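Side-chain contacts in tryptophanyl-tRNA synthetase (Aeropyrum pernix, PDB 3A04), which catalyses the ATP-dependent attachment of L-tryptophan to tRNA(Trp), releasing AMP and diphosphate: residues D59-A64 with E69-L74; T75-S80 with F85-T90; G81-G86 with I133-A138; G101-V106 with G205-V210. All blocks are in the same frame, centred on the assembly; numbering follows the deposited sequence.

Contact 1: D59-A64 with E69-L74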
loop_
_atom_site.group_PDB
_atom_site.type_symbol
_atom_site.label_atom_id
_atom_site.label_comp_id
_atom_site.label_asym_id
_atom_site.label_seq_id
_atom_site.Cartn_x
_atom_site.Cartn_y
_atom_site.Cartn_z
ATOM N N ASP A 59 -3.702 -30.826 6.069
ATOM C CA ASP A 59 -4.700 -31.598 6.871
ATOM C C ASP A 59 -5.921 -30.804 7.352
ATOM O O ASP A 59 -7.082 -31.235 7.171
ATOM C CB ASP A 59 -4.020 -32.299 8.054
ATOM C CG ASP A 59 -3.281 -31.345 8.984
ATOM O OD1 ASP A 59 -2.835 -30.273 8.570
ATOM O OD2 ASP A 59 -3.090 -31.715 10.166
ATOM N N LYS A 60 -5.670 -29.615 7.898
ATOM C CA LYS A 60 -6.784 -28.730 8.329
ATOM C C LYS A 60 -7.657 -28.391 7.139
ATOM O O LYS A 60 -8.890 -28.327 7.255
ATOM C CB LYS A 60 -6.206 -27.429 8.954
ATOM C CG LYS A 60 -5.435 -27.684 10.285
ATOM C CD LYS A 60 -4.704 -26.452 10.807
ATOM C CE LYS A 60 -5.616 -25.313 11.307
ATOM N NZ LYS A 60 -4.827 -24.029 11.714
ATOM N N ILE A 61 -7.025 -28.193 5.950
ATOM C CA ILE A 61 -7.849 -27.853 4.766
ATOM C C ILE A 61 -8.785 -28.993 4.421
ATOM O O ILE A 61 -9.953 -28.777 4.128
ATOM C CB ILE A 61 -6.945 -27.610 3.503
ATOM C CG1 ILE A 61 -5.856 -26.599 3.823
ATOM C CG2 ILE A 61 -7.841 -27.181 2.301
ATOM C CD1 ILE A 61 -6.506 -25.163 4.184
ATOM N N LEU A 62 -8.224 -30.201 4.398
ATOM C CA LEU A 62 -8.920 -31.380 3.927
ATOM C C LEU A 62 -10.030 -31.696 4.984
ATOM O O LEU A 62 -11.161 -32.100 4.617
ATOM C CB LEU A 62 -7.884 -32.549 3.821
ATOM C CG LEU A 62 -6.973 -32.420 2.547
ATOM C CD1 LEU A 62 -5.838 -33.500 2.536
ATOM C CD2 LEU A 62 -7.771 -32.418 1.223
ATOM N N GLU A 63 -9.720 -31.407 6.260
ATOM C CA GLU A 63 -10.758 -31.598 7.345
ATOM C C GLU A 63 -11.931 -30.681 7.064
ATOM O O GLU A 63 -13.139 -31.117 7.068
ATOM C CB GLU A 63 -10.153 -31.373 8.759
ATOM C CG GLU A 63 -9.371 -32.631 9.314
ATOM C CD GLU A 63 -8.366 -32.372 10.467
ATOM O OE1 GLU A 63 -8.195 -31.212 10.933
ATOM O OE2 GLU A 63 -7.708 -33.355 10.916
ATOM N N ALA A 64 -11.632 -29.403 6.805
ATOM C CA ALA A 64 -12.766 -28.503 6.416
ATOM C C ALA A 64 -13.551 -28.991 5.201
ATOM O O ALA A 64 -14.844 -29.016 5.167
ATOM C CB ALA A 64 -12.238 -27.082 6.163
ATOM N N GLU A 69 -17.187 -27.759 3.898
ATOM C CA GLU A 69 -16.869 -26.312 3.723
ATOM C C GLU A 69 -16.241 -26.104 2.280
ATOM O O GLU A 69 -15.544 -27.030 1.809
ATOM C CB GLU A 69 -15.904 -25.809 4.858
ATOM C CG GLU A 69 -16.570 -25.357 6.256
ATOM C CD GLU A 69 -15.582 -24.914 7.397
ATOM O OE1 GLU A 69 -15.289 -23.748 7.748
ATOM O OE2 GLU A 69 -15.143 -25.802 8.073
ATOM N N ARG A 70 -16.507 -24.986 1.594
ATOM C CA ARG A 70 -15.799 -24.761 0.288
ATOM C C ARG A 70 -14.370 -24.291 0.662
ATOM O O ARG A 70 -14.235 -23.433 1.560
ATOM C CB ARG A 70 -16.501 -23.767 -0.638
ATOM C CG ARG A 70 -15.898 -23.757 -2.116
ATOM C CD ARG A 70 -16.244 -24.968 -2.984
ATOM N NE ARG A 70 -15.682 -24.925 -4.357
ATOM C CZ ARG A 70 -15.884 -23.948 -5.259
ATOM N NH1 ARG A 70 -16.598 -22.839 -4.953
ATOM N NH2 ARG A 70 -15.309 -24.039 -6.453
ATOM N N VAL A 71 -13.333 -24.930 0.082
ATOM C CA VAL A 71 -11.885 -24.629 0.378
ATOM C C VAL A 71 -11.241 -24.020 -0.881
ATOM O O VAL A 71 -11.828 -24.141 -1.949
ATOM C CB VAL A 71 -11.065 -25.813 0.885
ATOM C CG1 VAL A 71 -11.510 -26.195 2.283
ATOM C CG2 VAL A 71 -11.117 -27.119 -0.062
ATOM N N ALA A 72 -10.089 -23.366 -0.745
ATOM C CA ALA A 72 -9.514 -22.599 -1.857
ATOM C C ALA A 72 -8.024 -22.862 -2.007
ATOM O O ALA A 72 -7.355 -23.298 -1.080
ATOM C CB ALA A 72 -9.770 -21.052 -1.697
ATOM N N VAL A 73 -7.528 -22.619 -3.210
ATOM C CA VAL A 73 -6.107 -22.601 -3.443
ATOM C C VAL A 73 -5.824 -21.282 -4.120
ATOM O O VAL A 73 -6.664 -20.784 -4.924
ATOM C CB VAL A 73 -5.630 -23.850 -4.334
ATOM C CG1 VAL A 73 -6.397 -23.935 -5.672
ATOM C CG2 VAL A 73 -4.112 -23.731 -4.594
ATOM N N LEU A 74 -4.654 -20.701 -3.826
ATOM C CA LEU A 74 -4.298 -19.411 -4.334
ATOM C C LEU A 74 -2.861 -19.482 -4.817
ATOM O O LEU A 74 -2.008 -20.089 -4.124
ATOM C CB LEU A 74 -4.427 -18.349 -3.165
ATOM C CG LEU A 74 -3.886 -17.050 -3.806
ATOM C CD1 LEU A 74 -4.794 -15.919 -4.126
ATOM C CD2 LEU A 74 -2.462 -16.586 -3.284
#
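Ile61, on helix 58-66, meets Val71 just ahead of strand 72-77. Its CG2 methyl lies 3.8 Å from Val71 CB, and the two side chains cross at a slant. This methyl is anti to the backbone N of Ile61, while CG1 holds the position beside that N (chi1 -52°). The helix backbone joins in, for Val71 CG1 comes within 3.5 Å of Ile61 O. One turn on, Ala64 CB is 4.0 Å from the same Val71 CG1. The carbonyl of Ala64 makes the polar link: Glu69 N donates to Ala64 O at 2.9 Å, with an N-H...O angle of 155° and the donor tilted 34° out of the carbonyl plane. The extended Glu69 chain runs beside Ala64 and brings OE2 to 3.7 Å from Ala64 CB. OE2 also forms a salt bridge with Arg67, and OE1 a weak hydrogen bond with His209. A leucine in place of Glu69 would probably leave Arg67 without its carboxylate partner and His209 without its weak one. The chemistry is thus divided: methyl packing seats the lead-in to strand 72-77 against the helix, and one backbone bond fixes the return of the chain.

Contact 2: T75-S80 with F85-T90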
loop_
_atom_site.group_PDB
_atom_site.type_symbol
_atom_site.label_atom_id
_atom_site.label_comp_id
_atom_site.label_asym_id
_atom_site.label_seq_id
_atom_site.Cartn_x
_atom_site.Cartn_y
_atom_site.Cartn_z
ATOM N N THR A 75 -2.535 -18.878 -5.971
ATOM C CA THR A 75 -1.128 -18.650 -6.238
ATOM C C THR A 75 -1.006 -17.355 -7.032
ATOM O O THR A 75 -2.018 -16.813 -7.528
ATOM C CB THR A 75 -0.530 -19.860 -7.110
ATOM O OG1 THR A 75 0.879 -19.672 -7.245
ATOM C CG2 THR A 75 -1.168 -19.815 -8.519
ATOM N N GLY A 76 0.209 -16.842 -7.186
ATOM C CA GLY A 76 0.426 -15.672 -7.991
ATOM C C GLY A 76 1.435 -15.906 -9.103
ATOM O O GLY A 76 2.337 -16.752 -8.946
ATOM N N PHE A 77 1.338 -15.093 -10.166
ATOM C CA PHE A 77 2.279 -15.118 -11.321
ATOM C C PHE A 77 2.726 -13.689 -11.612
ATOM O O PHE A 77 1.922 -12.709 -11.629
ATOM C CB PHE A 77 1.629 -15.677 -12.604
ATOM C CG PHE A 77 1.297 -17.149 -12.527
ATOM C CD1 PHE A 77 0.097 -17.561 -12.009
ATOM C CD2 PHE A 77 2.242 -18.098 -12.864
ATOM C CE1 PHE A 77 -0.194 -18.929 -11.796
ATOM C CE2 PHE A 77 1.910 -19.538 -12.757
ATOM C CZ PHE A 77 0.732 -19.901 -12.204
ATOM N N MET A 78 4.014 -13.580 -11.809
ATOM C CA MET A 78 4.720 -12.385 -12.294
ATOM C C MET A 78 4.552 -12.318 -13.809
ATOM O O MET A 78 4.985 -13.271 -14.517
ATOM C CB MET A 78 6.217 -12.500 -11.913
ATOM C CG MET A 78 7.129 -11.360 -12.506
ATOM S SD MET A 78 6.543 -9.676 -12.194
ATOM C CE MET A 78 6.687 -9.665 -10.431
ATOM N N PRO A 79 3.899 -11.251 -14.332
ATOM C CA PRO A 79 3.668 -11.194 -15.804
ATOM C C PRO A 79 4.880 -10.652 -16.532
ATOM O O PRO A 79 4.853 -9.526 -16.982
ATOM C CB PRO A 79 2.508 -10.228 -15.949
ATOM C CG PRO A 79 2.704 -9.221 -14.742
ATOM C CD PRO A 79 3.162 -10.172 -13.619
ATOM N N SER A 80 5.936 -11.467 -16.629
ATOM C CA SER A 80 7.157 -11.076 -17.236
ATOM C C SER A 80 7.605 -12.311 -18.046
ATOM O O SER A 80 7.630 -13.423 -17.469
ATOM C CB SER A 80 8.199 -10.932 -16.119
ATOM O OG SER A 80 9.377 -10.387 -16.693
ATOM N N PHE A 85 7.420 -24.529 -18.721
ATOM C CA PHE A 85 7.036 -25.723 -17.959
ATOM C C PHE A 85 7.193 -25.592 -16.426
ATOM O O PHE A 85 6.604 -26.375 -15.714
ATOM C CB PHE A 85 7.843 -26.951 -18.494
ATOM C CG PHE A 85 7.173 -27.563 -19.713
ATOM C CD1 PHE A 85 7.227 -26.948 -20.954
ATOM C CD2 PHE A 85 6.418 -28.713 -19.577
ATOM C CE1 PHE A 85 6.523 -27.561 -22.079
ATOM C CE2 PHE A 85 5.761 -29.272 -20.606
ATOM C CZ PHE A 85 5.799 -28.697 -21.874
ATOM N N GLY A 86 7.992 -24.635 -15.961
ATOM C CA GLY A 86 8.013 -24.293 -14.500
ATOM C C GLY A 86 6.607 -23.797 -14.112
ATOM O O GLY A 86 6.016 -24.232 -13.148
ATOM N N HIS A 87 6.047 -22.904 -14.914
ATOM C CA HIS A 87 4.730 -22.362 -14.626
ATOM C C HIS A 87 3.716 -23.468 -14.785
ATOM O O HIS A 87 2.752 -23.580 -13.986
ATOM C CB HIS A 87 4.378 -21.174 -15.553
ATOM C CG HIS A 87 5.366 -20.034 -15.525
ATOM N ND1 HIS A 87 6.098 -19.637 -16.634
ATOM C CD2 HIS A 87 5.754 -19.210 -14.518
ATOM C CE1 HIS A 87 6.856 -18.595 -16.318
ATOM N NE2 HIS A 87 6.611 -18.275 -15.052
ATOM N N LYS A 88 3.879 -24.337 -15.802
ATOM C CA LYS A 88 2.881 -25.372 -15.979
ATOM C C LYS A 88 2.728 -26.270 -14.755
ATOM O O LYS A 88 1.605 -26.759 -14.494
ATOM C CB LYS A 88 3.211 -26.246 -17.259
ATOM C CG LYS A 88 2.419 -27.564 -17.376
ATOM C CD LYS A 88 2.698 -28.233 -18.785
ATOM C CE LYS A 88 1.978 -29.599 -18.967
ATOM N NZ LYS A 88 2.296 -30.440 -17.822
ATOM N N LEU A 89 3.851 -26.571 -14.096
ATOM C CA LEU A 89 3.792 -27.446 -12.906
ATOM C C LEU A 89 2.876 -26.833 -11.855
ATOM O O LEU A 89 2.107 -27.556 -11.179
ATOM C CB LEU A 89 5.196 -27.571 -12.306
ATOM C CG LEU A 89 5.367 -28.415 -11.042
ATOM C CD1 LEU A 89 4.915 -29.791 -11.355
ATOM C CD2 LEU A 89 6.829 -28.398 -10.642
ATOM N N THR A 90 2.950 -25.514 -11.659
ATOM C CA THR A 90 2.046 -24.894 -10.695
ATOM C C THR A 90 0.593 -25.005 -11.158
ATOM O O THR A 90 -0.260 -25.394 -10.358
ATOM C CB THR A 90 2.387 -23.456 -10.503
ATOM O OG1 THR A 90 3.636 -23.406 -9.858
ATOM C CG2 THR A 90 1.331 -22.717 -9.605
HETATM O O HOH W 1 6.810 -15.322 -14.433
#
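The HIGH region of this class I synthetase supplies His87, which packs on Phe77 at the end of strand 72-77. In this family the motif belongs to the ATP site. The strand and helix 85-99 run nearly antiparallel, at 159° between the short segments, as expected for the first half of a beta-alpha-beta unit. The axes of these short segments, 75-77 and 85-90, approach to 10.8 Å, so side chains do the bridging.

His87 CD2 lies at the edge of the Phe77 ring, close to its plane and 4.0 Å from Phe77 CD2. The two side chains slide past each other in opposite directions. Further along the helix, Thr90 sends its CG2 methyl to both strand residues: it is 3.9 Å from Phe77 CZ and 3.9 Å from Thr75 OG1. Thr75 and Thr90 reach toward each other tip to tip. The methyl of Thr90 is anti to its backbone N (chi1 -68° for OG1), which turns carbon rather than hydroxyl into the contact.

One water completes the link. It donates to Met78 O at 2.7 Å and is hydrogen-bonded to His87 NE2 at 3.0 Å. The other ring nitrogen, ND1, is bonded to His84 N, so both ends of the imidazole are held and its rotation is restrained. The His84 ring stacks on it as well.

Around the contact, Phe77 also packs on Tyr132 and Met136 of helix 121-139. Thr75 and Phe77 bond through their backbones to strand 103-108, the neighbouring parallel strand, and Phe77 also to Ala109 just past its end.

Contact 3: G81-G86 with I133-A138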
loop_
_atom_site.group_PDB
_atom_site.type_symbol
_atom_site.label_atom_id
_atom_site.label_comp_id
_atom_site.label_asym_id
_atom_site.label_seq_id
_atom_site.Cartn_x
_atom_site.Cartn_y
_atom_site.Cartn_z
ATOM N N GLY A 81 8.002 -12.128 -19.319
ATOM C CA GLY A 81 8.572 -13.254 -20.080
ATOM C C GLY A 81 7.555 -14.302 -20.440
ATOM O O GLY A 81 6.350 -14.126 -20.238
ATOM N N LYS A 82 7.984 -15.435 -20.985
ATOM C CA LYS A 82 6.983 -16.325 -21.543
ATOM C C LYS A 82 6.643 -17.439 -20.567
ATOM O O LYS A 82 7.487 -17.806 -19.702
ATOM C CB LYS A 82 7.500 -16.906 -22.881
ATOM C CG LYS A 82 7.748 -15.786 -23.967
ATOM C CD LYS A 82 7.769 -16.325 -25.396
ATOM C CE LYS A 82 9.100 -16.923 -25.720
ATOM N NZ LYS A 82 9.392 -16.925 -27.245
ATOM N N PHE A 83 5.438 -18.005 -20.735
ATOM C CA PHE A 83 4.972 -19.099 -19.898
ATOM C C PHE A 83 5.699 -20.399 -20.264
ATOM O O PHE A 83 5.690 -20.831 -21.466
ATOM C CB PHE A 83 3.469 -19.231 -20.158
ATOM C CG PHE A 83 2.753 -20.161 -19.229
ATOM C CD1 PHE A 83 2.739 -21.518 -19.471
ATOM C CD2 PHE A 83 2.070 -19.646 -18.107
ATOM C CE1 PHE A 83 2.012 -22.396 -18.645
ATOM C CE2 PHE A 83 1.356 -20.476 -17.316
ATOM C CZ PHE A 83 1.340 -21.874 -17.571
ATOM N N HIS A 84 6.268 -21.063 -19.250
ATOM C CA HIS A 84 7.125 -22.206 -19.469
ATOM C C HIS A 84 6.687 -23.409 -18.630
ATOM O O HIS A 84 5.659 -23.342 -17.915
ATOM C CB HIS A 84 8.643 -21.811 -19.322
ATOM C CG HIS A 84 9.006 -21.226 -17.985
ATOM N ND1 HIS A 84 8.665 -21.827 -16.787
ATOM C CD2 HIS A 84 9.659 -20.078 -17.655
ATOM C CE1 HIS A 84 9.142 -21.107 -15.777
ATOM N NE2 HIS A 84 9.778 -20.063 -16.279
ATOM N N PHE A 85 7.420 -24.529 -18.721
ATOM C CA PHE A 85 7.036 -25.723 -17.959
ATOM C C PHE A 85 7.193 -25.592 -16.426
ATOM O O PHE A 85 6.604 -26.375 -15.714
ATOM C CB PHE A 85 7.843 -26.951 -18.494
ATOM C CG PHE A 85 7.173 -27.563 -19.713
ATOM C CD1 PHE A 85 7.227 -26.948 -20.954
ATOM C CD2 PHE A 85 6.418 -28.713 -19.577
ATOM C CE1 PHE A 85 6.523 -27.561 -22.079
ATOM C CE2 PHE A 85 5.761 -29.272 -20.606
ATOM C CZ PHE A 85 5.799 -28.697 -21.874
ATOM N N GLY A 86 7.992 -24.635 -15.961
ATOM C CA GLY A 86 8.013 -24.293 -14.500
ATOM C C GLY A 86 6.607 -23.797 -14.112
ATOM O O GLY A 86 6.016 -24.232 -13.148
ATOM N N ILE A 133 -2.776 -15.775 -18.463
ATOM C CA ILE A 133 -4.134 -16.299 -18.308
ATOM C C ILE A 133 -4.504 -17.232 -19.501
ATOM O O ILE A 133 -5.116 -18.290 -19.298
ATOM C CB ILE A 133 -5.174 -15.177 -18.105
ATOM C CG1 ILE A 133 -4.872 -14.472 -16.745
ATOM C CG2 ILE A 133 -6.614 -15.739 -18.114
ATOM C CD1 ILE A 133 -5.552 -13.072 -16.575
ATOM N N ALA A 134 -4.182 -16.796 -20.717
ATOM C CA ALA A 134 -4.591 -17.594 -21.876
ATOM C C ALA A 134 -3.914 -18.961 -21.842
ATOM O O ALA A 134 -4.574 -19.935 -22.085
ATOM C CB ALA A 134 -4.332 -16.855 -23.189
ATOM N N ASN A 135 -2.633 -19.047 -21.472
ATOM C CA ASN A 135 -2.010 -20.396 -21.352
ATOM C C ASN A 135 -2.606 -21.238 -20.240
ATOM O O ASN A 135 -2.765 -22.439 -20.350
ATOM C CB ASN A 135 -0.510 -20.279 -21.180
ATOM C CG ASN A 135 0.191 -20.173 -22.523
ATOM O OD1 ASN A 135 0.080 -21.071 -23.328
ATOM N ND2 ASN A 135 0.874 -19.086 -22.767
ATOM N N MET A 136 -2.977 -20.605 -19.135
ATOM C CA MET A 136 -3.633 -21.353 -18.068
ATOM C C MET A 136 -4.989 -21.952 -18.491
ATOM O O MET A 136 -5.318 -23.085 -18.193
ATOM C CB MET A 136 -3.867 -20.402 -16.898
ATOM C CG MET A 136 -2.536 -20.196 -16.171
ATOM S SD MET A 136 -2.934 -19.156 -14.686
ATOM C CE MET A 136 -1.851 -17.818 -15.009
ATOM N N ILE A 137 -5.770 -21.176 -19.214
ATOM C CA ILE A 137 -7.062 -21.661 -19.717
ATOM C C ILE A 137 -6.849 -22.856 -20.719
ATOM O O ILE A 137 -7.573 -23.846 -20.679
ATOM C CB ILE A 137 -7.771 -20.516 -20.507
ATOM C CG1 ILE A 137 -8.163 -19.334 -19.605
ATOM C CG2 ILE A 137 -9.077 -21.007 -21.175
ATOM C CD1 ILE A 137 -8.747 -19.711 -18.302
ATOM N N ALA A 138 -5.866 -22.694 -21.595
ATOM C CA ALA A 138 -5.578 -23.705 -22.639
ATOM C C ALA A 138 -5.069 -24.999 -21.973
ATOM O O ALA A 138 -5.248 -26.126 -22.530
ATOM C CB ALA A 138 -4.561 -23.154 -23.599
#
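Phe83 lies flat against Asn135 of helix 121-139, and this is the tight part of the contact. Asn135 CB sits over the centre of the ring, 3.9 Å from its centroid and 13° off the normal, a CH-pi interaction. The amide follows the ring, with the two planes 21° apart, and ND2 comes to 3.7 Å from Phe83 CB. Phe83 CG is anti to its backbone N (chi1 -171°), which swings the ring out to the helix. Asn135 is fixed from elsewhere: ND2 is bonded to Glu131 O, and OD1 to His352. The buried amide is therefore satisfied at both ends.

The packing by Met136 is slacker. Its CG touches Phe83 CE2 at 4.1 Å, the side chains crossing at about a right angle. On the solvent side, Lys82 is exposed and its chain leads away from the helix. An alanine in place of Phe83 would probably open a gap over Asn135 CB and take away the ring that Met136 CG touches.

Just beyond, His84 occupies the N-cap of helix 85-99, and its ND1 accepts a weak bond from Gly86 N. Such a loop, running from strand end to helix start, carries the HIGH signature of the class I Rossmann fold.

Contact 4: G101-V106 with G205-V210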
loop_
_atom_site.group_PDB
_atom_site.type_symbol
_atom_site.label_atom_id
_atom_site.label_comp_id
_atom_site.label_asym_id
_atom_site.label_seq_id
_atom_site.Cartn_x
_atom_site.Cartn_y
_atom_site.Cartn_z
ATOM N N GLY A 101 -12.884 -29.842 -6.470
ATOM C CA GLY A 101 -13.778 -28.988 -5.727
ATOM C C GLY A 101 -13.163 -27.695 -5.160
ATOM O O GLY A 101 -13.925 -26.855 -4.626
ATOM N N PHE A 102 -11.840 -27.456 -5.274
ATOM C CA PHE A 102 -11.269 -26.195 -4.680
ATOM C C PHE A 102 -11.631 -24.995 -5.487
ATOM O O PHE A 102 -11.572 -25.061 -6.744
ATOM C CB PHE A 102 -9.715 -26.273 -4.583
ATOM C CG PHE A 102 -9.205 -27.169 -3.535
ATOM C CD1 PHE A 102 -9.575 -28.488 -3.483
ATOM C CD2 PHE A 102 -8.276 -26.664 -2.584
ATOM C CE1 PHE A 102 -9.058 -29.326 -2.474
ATOM C CE2 PHE A 102 -7.779 -27.456 -1.553
ATOM C CZ PHE A 102 -8.160 -28.806 -1.479
ATOM N N LYS A 103 -11.916 -23.847 -4.816
ATOM C CA LYS A 103 -12.027 -22.588 -5.530
ATOM C C LYS A 103 -10.585 -22.147 -5.860
ATOM O O LYS A 103 -9.737 -22.078 -4.987
ATOM C CB LYS A 103 -12.747 -21.520 -4.634
ATOM C CG LYS A 103 -12.937 -20.161 -5.319
ATOM C CD LYS A 103 -13.906 -20.114 -6.546
ATOM C CE LYS A 103 -13.912 -18.743 -7.105
ATOM N NZ LYS A 103 -14.958 -18.596 -8.229
ATOM N N VAL A 104 -10.303 -21.805 -7.102
ATOM C CA VAL A 104 -8.966 -21.363 -7.459
ATOM C C VAL A 104 -8.937 -19.838 -7.632
ATOM O O VAL A 104 -9.797 -19.250 -8.316
ATOM C CB VAL A 104 -8.504 -21.999 -8.850
ATOM C CG1 VAL A 104 -7.088 -21.581 -9.212
ATOM C CG2 VAL A 104 -8.601 -23.565 -8.766
ATOM N N PHE A 105 -7.916 -19.225 -7.016
ATOM C CA PHE A 105 -7.644 -17.818 -7.163
ATOM C C PHE A 105 -6.279 -17.720 -7.793
ATOM O O PHE A 105 -5.321 -18.341 -7.330
ATOM C CB PHE A 105 -7.581 -17.114 -5.776
ATOM C CG PHE A 105 -8.941 -16.993 -5.094
ATOM C CD1 PHE A 105 -9.439 -17.999 -4.315
ATOM C CD2 PHE A 105 -9.737 -15.829 -5.313
ATOM C CE1 PHE A 105 -10.696 -17.853 -3.666
ATOM C CE2 PHE A 105 -11.006 -15.666 -4.679
ATOM C CZ PHE A 105 -11.460 -16.708 -3.845
ATOM N N VAL A 106 -6.179 -16.870 -8.804
ATOM C CA VAL A 106 -4.906 -16.622 -9.461
ATOM C C VAL A 106 -4.615 -15.133 -9.426
ATOM O O VAL A 106 -5.336 -14.325 -10.034
ATOM C CB VAL A 106 -4.925 -17.099 -10.943
ATOM C CG1 VAL A 106 -3.543 -16.740 -11.572
ATOM C CG2 VAL A 106 -5.094 -18.657 -10.987
ATOM N N GLY A 205 -15.484 -13.826 -0.764
ATOM C CA GLY A 205 -16.073 -15.169 -0.685
ATOM C C GLY A 205 -15.855 -15.884 0.647
ATOM O O GLY A 205 -16.432 -16.935 0.882
ATOM N N GLY A 206 -15.030 -15.334 1.534
ATOM C CA GLY A 206 -14.990 -15.868 2.874
ATOM C C GLY A 206 -14.309 -17.228 3.035
ATOM O O GLY A 206 -14.787 -18.099 3.844
ATOM N N TYR A 207 -13.244 -17.427 2.252
ATOM C CA TYR A 207 -12.530 -18.700 2.191
ATOM C C TYR A 207 -11.423 -18.760 3.243
ATOM O O TYR A 207 -10.249 -18.369 3.051
ATOM C CB TYR A 207 -11.969 -19.014 0.778
ATOM C CG TYR A 207 -13.015 -19.180 -0.311
ATOM C CD1 TYR A 207 -13.530 -20.457 -0.635
ATOM C CD2 TYR A 207 -13.395 -18.108 -1.088
ATOM C CE1 TYR A 207 -14.475 -20.605 -1.659
ATOM C CE2 TYR A 207 -14.346 -18.267 -2.124
ATOM C CZ TYR A 207 -14.872 -19.525 -2.371
ATOM O OH TYR A 207 -15.808 -19.704 -3.384
ATOM N N ARG A 208 -11.808 -19.202 4.412
ATOM C CA ARG A 208 -10.875 -19.194 5.478
ATOM C C ARG A 208 -9.785 -20.258 5.284
ATOM O O ARG A 208 -8.620 -20.077 5.698
ATOM C CB ARG A 208 -11.658 -19.522 6.786
ATOM C CG ARG A 208 -10.684 -20.073 7.832
ATOM C CD ARG A 208 -11.366 -20.097 9.204
ATOM N NE ARG A 208 -11.650 -18.728 9.684
ATOM C CZ ARG A 208 -12.339 -18.544 10.809
ATOM N NH1 ARG A 208 -12.824 -19.624 11.472
ATOM N NH2 ARG A 208 -12.543 -17.325 11.251
ATOM N N HIS A 209 -10.148 -21.353 4.640
ATOM C CA HIS A 209 -9.197 -22.451 4.498
ATOM C C HIS A 209 -8.558 -22.364 3.074
ATOM O O HIS A 209 -9.230 -22.667 2.082
ATOM C CB HIS A 209 -9.974 -23.724 4.691
ATOM C CG HIS A 209 -10.674 -23.780 6.016
ATOM N ND1 HIS A 209 -9.961 -23.909 7.186
ATOM C CD2 HIS A 209 -11.974 -23.639 6.377
ATOM C CE1 HIS A 209 -10.785 -23.861 8.221
ATOM N NE2 HIS A 209 -12.002 -23.669 7.768
ATOM N N VAL A 210 -7.301 -21.950 3.008
ATOM C CA VAL A 210 -6.647 -21.693 1.710
ATOM C C VAL A 210 -5.330 -22.435 1.709
ATOM O O VAL A 210 -4.615 -22.416 2.698
ATOM C CB VAL A 210 -6.221 -20.204 1.576
ATOM C CG1 VAL A 210 -5.738 -19.902 0.078
ATOM C CG2 VAL A 210 -7.324 -19.334 1.944
#
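This is an aromatic and aliphatic side-chain contact at the N-terminal ends of the central parallel strands of the class I Rossmann fold, where Lys103 and Phe105 meet Tyr207. Lys103 and Phe105 belong to strand 103-108. Tyr207 lies in the loop that leads into strand 210-215. Strand 72-77 runs between these two strands, parallel to both, so the contact reaches across a central strand. Tyr207 also touches Arg70, just before that strand.

Phe105 and Tyr207 form an offset edge-to-face pair. The edge of Phe105 is turned toward the face of Tyr207, with centroids 5.5 Å apart and planes at 75°. The nearest atoms are Phe105 CZ and Tyr207 CD2, at 3.6 Å. Tyr207 CE2 lies in the plane of the Phe105 ring, beyond its edge.

The glycines probably help shape the loop. Gly205 and Gly206 both have positive phi, and a CB on Gly205 would collide with Tyr207 CE2.

Lys103 meets the same tyrosine with its aliphatic part. Its CB is 3.6 Å from Tyr207 CE1. CG is anti to the backbone N of Lys103, and the chain then bends at chi2 (66°). The bend takes the ammonium end away from the loop to a salt bridge with Asp145. The tyrosine therefore meets methylenes and not the charge. The closest of these meetings is at the phenol oxygen, where Lys103 CG lies 3.5 Å from Tyr207 OH in a plain carbon-to-oxygen contact.

From the N terminus, contact 1 closes first, turning helix 58-66 into strand 72-77 over a short loop. Contact 2 follows on the same strand and closes the next loop, through the HIGH region to helix 85-99. Contact 3 starts inside that loop, shares Phe85 and Gly86 with contact 2, and makes a longer return to helix 121-139. Contact 4 crosses it: residues 101-106 fall inside its span, while 205-210 lie beyond, closing an excursion of 98 residues. Contacts 1 and 4 touch through neighbouring strands 72-77 and 103-108. Contacts 1 and 2 pack helices on strand 72-77 and its lead-in, contact 3 a helix on the HIGH loop, and contact 4 strand 103-108 on the loop before strand 210-215.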